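Uncharacterized protein (Bacteroides eggerthii DSM 20697, PDB 4ECO) is of unknown function but, as a leucine-rich repeat protein, probably serves as a scaffold for binding other proteins. Local coordinates at residues A[363-368]-A[385-390]; A[390-395]-A[420-425]; A[411-416]-A[442-447]. All coordinates share one frame; numbering follows the deposited sequence.

Interaction 1 of 3, residues A[363-368]-A[385-390]; sequences NQITEI and AHNKLK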
# COMPACT_ATOMS: atom_id res chain seq x y z
N ASN A 363 -4.42 4.08 -11.71
CA ASN A 363 -5.58 4.80 -12.22
C ASN A 363 -5.15 5.56 -13.49
O ASN A 363 -4.14 5.23 -14.10
CB ASN A 363 -6.17 5.74 -11.14
CG ASN A 363 -6.94 5.02 -10.07
OD1 ASN A 363 -8.06 4.61 -10.28
ND2 ASN A 363 -6.39 4.95 -8.89
N GLN A 364 -5.93 6.56 -13.88
CA GLN A 364 -5.64 7.35 -15.08
C GLN A 364 -5.85 8.84 -14.75
O GLN A 364 -6.35 9.62 -15.57
CB GLN A 364 -6.51 6.85 -16.26
CG GLN A 364 -6.10 5.47 -16.81
CD GLN A 364 -4.79 5.42 -17.62
OE1 GLN A 364 -4.77 5.71 -18.81
NE2 GLN A 364 -3.67 5.04 -16.99
N ILE A 365 -5.47 9.21 -13.52
CA ILE A 365 -5.54 10.57 -12.98
C ILE A 365 -4.54 11.44 -13.75
O ILE A 365 -3.39 11.04 -13.91
CB ILE A 365 -5.27 10.55 -11.44
CG1 ILE A 365 -6.30 9.65 -10.73
CG2 ILE A 365 -5.28 11.97 -10.86
CD1 ILE A 365 -5.94 9.22 -9.30
N THR A 366 -4.99 12.62 -14.24
CA THR A 366 -4.14 13.54 -14.99
C THR A 366 -3.71 14.74 -14.16
O THR A 366 -2.69 15.37 -14.49
CB THR A 366 -4.83 14.03 -16.26
OG1 THR A 366 -6.06 14.69 -15.93
CG2 THR A 366 -5.03 12.93 -17.28
N GLU A 367 -4.48 15.06 -13.10
CA GLU A 367 -4.17 16.23 -12.28
C GLU A 367 -4.62 16.06 -10.85
O GLU A 367 -5.73 15.59 -10.61
CB GLU A 367 -4.86 17.45 -12.89
CG GLU A 367 -4.32 18.82 -12.49
CD GLU A 367 -4.88 19.98 -13.29
OE1 GLU A 367 -5.28 19.76 -14.46
OE2 GLU A 367 -4.92 21.10 -12.75
N ILE A 368 -3.77 16.47 -9.90
CA ILE A 368 -4.06 16.54 -8.47
C ILE A 368 -4.24 18.04 -8.15
O ILE A 368 -3.32 18.83 -8.41
CB ILE A 368 -2.99 15.84 -7.60
CG1 ILE A 368 -2.90 14.32 -7.92
CG2 ILE A 368 -3.18 16.15 -6.11
CD1 ILE A 368 -4.13 13.41 -7.56
N ALA A 385 1.57 6.66 -8.03
CA ALA A 385 2.15 5.84 -9.09
C ALA A 385 1.10 5.27 -10.06
O ALA A 385 -0.05 5.06 -9.68
CB ALA A 385 2.94 4.70 -8.48
N HIS A 386 1.51 5.04 -11.33
CA HIS A 386 0.70 4.44 -12.39
C HIS A 386 -0.56 5.24 -12.62
O HIS A 386 -1.67 4.78 -12.33
CB HIS A 386 0.38 2.98 -12.09
CG HIS A 386 1.59 2.10 -12.09
ND1 HIS A 386 2.01 1.45 -13.23
CD2 HIS A 386 2.44 1.82 -11.08
CE1 HIS A 386 3.09 0.76 -12.87
NE2 HIS A 386 3.39 0.96 -11.58
N ASN A 387 -0.38 6.45 -13.13
CA ASN A 387 -1.44 7.38 -13.52
C ASN A 387 -0.95 8.11 -14.76
O ASN A 387 0.01 7.66 -15.40
CB ASN A 387 -1.83 8.34 -12.39
CG ASN A 387 -2.64 7.72 -11.29
OD1 ASN A 387 -3.83 7.49 -11.43
ND2 ASN A 387 -2.04 7.54 -10.12
N LYS A 388 -1.59 9.23 -15.08
CA LYS A 388 -1.26 10.04 -16.24
C LYS A 388 -0.94 11.47 -15.81
O LYS A 388 -1.32 12.40 -16.51
CB LYS A 388 -2.43 9.99 -17.25
CG LYS A 388 -2.70 8.61 -17.86
CD LYS A 388 -3.56 8.71 -19.13
CE LYS A 388 -2.77 9.00 -20.38
NZ LYS A 388 -3.62 9.04 -21.59
N LEU A 389 -0.27 11.66 -14.65
CA LEU A 389 0.05 12.99 -14.11
C LEU A 389 1.02 13.75 -15.00
O LEU A 389 2.08 13.21 -15.32
CB LEU A 389 0.65 12.91 -12.71
CG LEU A 389 -0.23 12.48 -11.54
CD1 LEU A 389 0.60 12.41 -10.27
CD2 LEU A 389 -1.42 13.43 -11.34
N LYS A 390 0.69 15.01 -15.36
CA LYS A 390 1.60 15.77 -16.22
C LYS A 390 2.64 16.50 -15.38
O LYS A 390 3.72 16.83 -15.89
CB LYS A 390 0.86 16.80 -17.14
CG LYS A 390 -0.39 16.33 -17.89
CD LYS A 390 -0.19 15.06 -18.72
CE LYS A 390 -1.55 14.46 -19.05
NZ LYS A 390 -1.43 13.04 -19.45

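Interaction 2 of 3, residues A[390-395]-A[420-425]; sequences KYIPNI and KNFDPL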
# COMPACT_ATOMS: atom_id res chain seq x y z
N LYS A 390 0.69 15.01 -15.36
CA LYS A 390 1.60 15.77 -16.22
C LYS A 390 2.64 16.50 -15.38
O LYS A 390 3.72 16.83 -15.89
CB LYS A 390 0.86 16.80 -17.14
CG LYS A 390 -0.39 16.33 -17.89
CD LYS A 390 -0.19 15.06 -18.72
CE LYS A 390 -1.55 14.46 -19.05
NZ LYS A 390 -1.43 13.04 -19.45
N TYR A 391 2.31 16.79 -14.12
CA TYR A 391 3.19 17.57 -13.24
C TYR A 391 3.22 17.04 -11.82
O TYR A 391 2.29 16.33 -11.41
CB TYR A 391 2.70 19.05 -13.20
CG TYR A 391 2.39 19.70 -14.53
CD1 TYR A 391 3.40 20.09 -15.40
CD2 TYR A 391 1.08 20.00 -14.89
CE1 TYR A 391 3.12 20.75 -16.61
CE2 TYR A 391 0.78 20.64 -16.09
CZ TYR A 391 1.80 21.01 -16.95
OH TYR A 391 1.48 21.65 -18.13
N ILE A 392 4.25 17.44 -11.03
CA ILE A 392 4.33 17.10 -9.61
C ILE A 392 3.40 18.08 -8.88
O ILE A 392 3.55 19.30 -9.06
CB ILE A 392 5.79 17.11 -9.07
CG1 ILE A 392 6.68 16.08 -9.81
CG2 ILE A 392 5.80 16.90 -7.54
CD1 ILE A 392 8.22 16.34 -9.71
N PRO A 393 2.39 17.59 -8.12
CA PRO A 393 1.41 18.51 -7.51
C PRO A 393 1.97 19.34 -6.34
O PRO A 393 2.54 18.79 -5.40
CB PRO A 393 0.29 17.57 -7.03
CG PRO A 393 0.96 16.25 -6.83
CD PRO A 393 2.04 16.18 -7.87
N ASN A 394 1.76 20.66 -6.41
CA ASN A 394 2.23 21.59 -5.37
C ASN A 394 1.26 21.57 -4.15
O ASN A 394 0.57 22.56 -3.89
CB ASN A 394 2.37 23.00 -5.94
CG ASN A 394 3.21 23.92 -5.10
OD1 ASN A 394 3.94 23.49 -4.18
ND2 ASN A 394 3.17 25.21 -5.40
N ILE A 395 1.24 20.44 -3.41
CA ILE A 395 0.36 20.24 -2.25
C ILE A 395 1.19 19.91 -0.98
O ILE A 395 0.64 19.48 0.05
CB ILE A 395 -0.73 19.14 -2.53
CG1 ILE A 395 -0.12 17.74 -2.79
CG2 ILE A 395 -1.72 19.57 -3.64
CD1 ILE A 395 -1.13 16.60 -2.70
N LYS A 420 7.94 20.46 -18.80
CA LYS A 420 7.72 21.08 -17.50
C LYS A 420 7.32 20.01 -16.49
O LYS A 420 6.38 19.25 -16.74
CB LYS A 420 6.65 22.20 -17.58
CG LYS A 420 6.94 23.28 -18.62
CD LYS A 420 8.23 24.06 -18.33
CE LYS A 420 8.69 24.89 -19.51
NZ LYS A 420 10.10 25.31 -19.35
N ASN A 421 8.05 19.95 -15.36
CA ASN A 421 7.81 18.96 -14.30
C ASN A 421 6.78 19.47 -13.29
O ASN A 421 6.22 18.69 -12.49
CB ASN A 421 9.12 18.62 -13.59
CG ASN A 421 10.25 18.25 -14.51
OD1 ASN A 421 10.12 17.39 -15.39
ND2 ASN A 421 11.38 18.91 -14.35
N PHE A 422 6.53 20.81 -13.33
CA PHE A 422 5.60 21.52 -12.44
C PHE A 422 4.72 22.41 -13.25
O PHE A 422 5.19 23.00 -14.22
CB PHE A 422 6.36 22.32 -11.37
CG PHE A 422 7.50 21.55 -10.71
CD1 PHE A 422 7.25 20.62 -9.71
CD2 PHE A 422 8.81 21.74 -11.13
CE1 PHE A 422 8.30 19.90 -9.12
CE2 PHE A 422 9.85 21.01 -10.55
CZ PHE A 422 9.59 20.10 -9.54
N ASP A 423 3.42 22.49 -12.88
CA ASP A 423 2.42 23.28 -13.61
C ASP A 423 2.89 24.70 -13.78
O ASP A 423 3.13 25.39 -12.78
CB ASP A 423 1.03 23.25 -12.92
CG ASP A 423 -0.15 23.69 -13.77
OD1 ASP A 423 0.07 24.29 -14.87
OD2 ASP A 423 -1.31 23.45 -13.34
N PRO A 424 3.10 25.14 -15.04
CA PRO A 424 3.56 26.53 -15.26
C PRO A 424 2.45 27.54 -14.98
O PRO A 424 2.74 28.70 -14.73
CB PRO A 424 3.96 26.54 -16.74
CG PRO A 424 3.83 25.14 -17.23
CD PRO A 424 2.89 24.44 -16.32
N LEU A 425 1.18 27.09 -14.97
CA LEU A 425 0.01 27.91 -14.70
C LEU A 425 -0.33 27.94 -13.18
O LEU A 425 -1.39 28.45 -12.80
CB LEU A 425 -1.21 27.42 -15.51
CG LEU A 425 -1.07 27.31 -17.04
CD1 LEU A 425 -2.33 26.70 -17.63
CD2 LEU A 425 -0.76 28.67 -17.68
O HOH W 1 4.38 17.96 -18.04
O HOH W 2 2.65 21.51 -10.16

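Interaction 3 of 3, residues A[411-416]-A[442-447]; sequences YNEIGS and NNQISK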
# COMPACT_ATOMS: atom_id res chain seq x y z
N TYR A 411 5.76 5.97 -13.04
CA TYR A 411 4.82 5.59 -14.07
C TYR A 411 3.74 6.62 -14.22
O TYR A 411 2.57 6.36 -13.96
CB TYR A 411 4.23 4.23 -13.79
CG TYR A 411 5.12 3.09 -14.16
CD1 TYR A 411 5.14 2.58 -15.46
CD2 TYR A 411 5.90 2.44 -13.19
CE1 TYR A 411 5.93 1.49 -15.80
CE2 TYR A 411 6.67 1.32 -13.51
CZ TYR A 411 6.69 0.85 -14.82
OH TYR A 411 7.42 -0.25 -15.16
N ASN A 412 4.15 7.81 -14.62
CA ASN A 412 3.28 8.94 -14.90
C ASN A 412 3.76 9.57 -16.20
O ASN A 412 4.48 8.91 -16.97
CB ASN A 412 3.24 9.94 -13.73
CG ASN A 412 2.18 9.61 -12.69
OD1 ASN A 412 0.98 9.62 -12.98
ND2 ASN A 412 2.59 9.32 -11.47
N GLU A 413 3.33 10.80 -16.48
CA GLU A 413 3.68 11.52 -17.70
C GLU A 413 4.28 12.88 -17.33
O GLU A 413 4.06 13.87 -18.03
CB GLU A 413 2.45 11.66 -18.59
CG GLU A 413 2.24 10.41 -19.42
CD GLU A 413 0.81 10.05 -19.74
OE1 GLU A 413 0.09 10.88 -20.33
OE2 GLU A 413 0.43 8.89 -19.44
N ILE A 414 5.04 12.92 -16.21
CA ILE A 414 5.67 14.15 -15.70
C ILE A 414 6.77 14.57 -16.67
O ILE A 414 7.58 13.74 -17.07
CB ILE A 414 6.18 13.94 -14.24
CG1 ILE A 414 4.96 13.66 -13.30
CG2 ILE A 414 7.01 15.13 -13.76
CD1 ILE A 414 5.28 13.01 -12.00
N GLY A 415 6.71 15.83 -17.09
CA GLY A 415 7.64 16.44 -18.05
C GLY A 415 7.22 16.26 -19.50
O GLY A 415 7.94 16.69 -20.42
N SER A 416 6.07 15.62 -19.73
CA SER A 416 5.58 15.37 -21.08
C SER A 416 5.10 16.65 -21.75
O SER A 416 5.22 16.77 -22.98
CB SER A 416 4.46 14.34 -21.07
OG SER A 416 3.32 14.84 -20.39
N ASN A 442 10.25 6.06 -14.52
CA ASN A 442 9.27 5.83 -15.60
C ASN A 442 8.33 7.03 -15.79
O ASN A 442 7.12 6.95 -15.57
CB ASN A 442 8.46 4.55 -15.38
CG ASN A 442 9.19 3.34 -15.87
OD1 ASN A 442 9.35 3.15 -17.08
ND2 ASN A 442 9.68 2.52 -14.93
N ASN A 443 8.90 8.15 -16.24
CA ASN A 443 8.16 9.37 -16.57
C ASN A 443 8.70 9.93 -17.89
O ASN A 443 9.32 9.18 -18.66
CB ASN A 443 8.26 10.39 -15.41
CG ASN A 443 7.15 10.29 -14.42
OD1 ASN A 443 6.04 10.72 -14.67
ND2 ASN A 443 7.42 9.76 -13.25
N GLN A 444 8.49 11.22 -18.17
CA GLN A 444 8.98 11.82 -19.40
C GLN A 444 9.78 13.08 -19.10
O GLN A 444 9.75 14.05 -19.87
CB GLN A 444 7.80 12.11 -20.32
CG GLN A 444 7.25 10.86 -20.98
CD GLN A 444 6.08 11.19 -21.86
OE1 GLN A 444 4.97 10.72 -21.64
NE2 GLN A 444 6.31 12.04 -22.85
N ILE A 445 10.56 13.04 -17.98
CA ILE A 445 11.37 14.16 -17.50
C ILE A 445 12.59 14.37 -18.42
O ILE A 445 13.47 13.50 -18.47
CB ILE A 445 11.77 13.91 -16.01
CG1 ILE A 445 10.53 13.90 -15.09
CG2 ILE A 445 12.83 14.95 -15.51
CD1 ILE A 445 10.77 13.28 -13.71
N SER A 446 12.67 15.54 -19.09
CA SER A 446 13.79 15.91 -20.00
C SER A 446 14.69 17.01 -19.42
O SER A 446 15.79 17.25 -19.94
CB SER A 446 13.27 16.37 -21.35
OG SER A 446 12.18 17.27 -21.20
N LYS A 447 14.21 17.69 -18.37
CA LYS A 447 14.87 18.76 -17.64
C LYS A 447 14.94 18.36 -16.20
O LYS A 447 13.94 17.91 -15.65
CB LYS A 447 14.09 20.09 -17.82
CG LYS A 447 14.06 20.64 -19.24
CD LYS A 447 15.44 21.00 -19.78
CE LYS A 447 15.36 21.48 -21.20
NZ LYS A 447 16.68 21.89 -21.71

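Interaction 1 of 3, residues A[363-368]-A[385-390]
His386 meets Asn363 through the backbone: Asn363 N donates to His386 O at 2.9 Å. The imidazole leads away from 363-368 and stacks with the rings of Tyr362 and Tyr411, so this residue joins the strip of rings beside the contact. Asn387 follows with the main side-chain bond. Its OD1 accepts from Ile365 N at 3.2 Å, the donor tilted 22° from the carbonyl plane, and lies alongside Asn363 CB. With CG anti to the carbonyl carbon (chi1 -74°), the amide reaches across to the strand 364-367; it runs side by side with the amide of Asn363, the two planes only 9° apart. The other end of the Asn387 amide is also used, ND2 donating to Phe384 O and Leu360 O. Lys388 N then bonds to Ile365 O at 2.8 Å. Its aliphatic chain crosses that of Gln364, with CD passing OE1, while Gln364 folds at chi2 so that NE2 reaches Asn363 O at 2.9 Å. Thr366 CG2 rests beside Lys388 CB. Leu389 turns to the interior: CD2 touches Ile368 CG1 at 3.8 Å and, more loosely, Ile365 CG2 at 4.2 Å. Lys390, bent at chi2, brings NZ back to Lys388 O at 3.0 Å and to a salt bridge with Glu413, its CE passing near Thr366 CG2. Polar atoms of the turn are thus paired by a buried asparagine and neighbouring carbonyls, while branched aliphatic groups fill the inside. This chemistry implies that the amide of Asn387 is likely to fix 363-368 in register with 385-390, with charge kept toward the surface, where the lysine ammonium can have both a carbonyl and a carboxylate.

Interaction 2 of 3, residues A[390-395]-A[420-425]
Tyr391 lays its ring over the backbone of Asp423, whose CA sits 3.6 Å from the ring centroid and 9° off the ring normal, a CH-pi contact centred on the face. The carboxylate of Asp423 lies parallel to the ring, the two planes 4° apart, but offset toward CD2 and CE2, and Lys390 CB covers the opposite face toward the rim. At the edge of the ring lies Lys420 O, while the phenol OH reaches Pro424 CD at 3.6 Å. CG stands anti to the carbonyl carbon (chi1 -48°), which directs the ring across 420-425. With an alanine here, the backbone of Asp423 is likely to lose its aromatic cover and Pro424 CD its neighbour, opening a gap between the two loops. Ile392 fixes the backbone next door, its N donating to Asn421 O at 2.8 Å, and sends CD1 to Phe422 CE1 at 3.6 Å. The two side chains run alongside each other, and the Phe422 ring goes on to meet that of Phe430. Two waters complete the seam: one donates to both Lys390 O and Lys420 O, the other links Ile392 O to Asp423 N. An Asx turn, Leu425 N to Asp423 OD1, shapes the far end of 420-425. Irregular loops stacked in this way, each following the asparagine-bearing turn of its own repeat, are characteristic of the leucine-rich repeat solenoid.

Interaction 3 of 3, residues A[411-416]-A[442-447]
Asn443 OD1 takes the N-H of Ile414 at 2.9 Å, tilted 23° from the carbonyl plane, while Asn443 ND2 donates to Phe409 O; both ends of this buried amide are therefore occupied. On one side of that bond, Asn412 N donates to Asn442 O at 3.2 Å, in the carbonyl plane; on the other, Gln444 N donates to Ile414 O at 2.9 Å. The amide of Asn412 reaches back to the preceding turn, where ND2 bonds to Phe384 O, and ND2 also bonds to Phe409 O of its own. Glu413 O holds two donors: Ser416 N, at 3.2 Å, closes a type II turn from Glu413 to Ser416, and Ser416 OG adds a second bond to the same carbonyl at 2.7 Å. At the surface, Asn442 has CG anti to the carbonyl carbon (chi1 -83°), which lays its amide over the Tyr411 ring, planes 15° apart, with CB 3.7 Å above the ring centre. Inside, Ile414 CG2 packs on Ile445 CG1 at 4.0 Å. Both segments follow the parallel strands 404-408 and 435-439, so the contact carries their pairing on into the loops; 411-416 leans back on 385-390, Ile445 N reaches forward to Asn467 OD1, and helix 451-454 begins shortly after 442-447.

Interactions 1 and 3 are the same kind of contact, with the pairing of 385-390 and 411-416 between them: in each, a buried asparagine amide pairs with the backbone of the preceding turn. They join directly, since Asn412 OD1 accepts from Leu389 N and the rings of His386 and Tyr411 stack at the surface. Interaction 2 lies farther along the same loops and relies on an aromatic face, a single direct backbone bond and bridging waters. Lys390 belongs to both 385-390 and 390-395, and Asn421 of interaction 2 bonds to Lys447 O of interaction 3. Five of eleven touching residues are buried in interactions 1 and 3, but only two of eight in interaction 2, the more superficial contact.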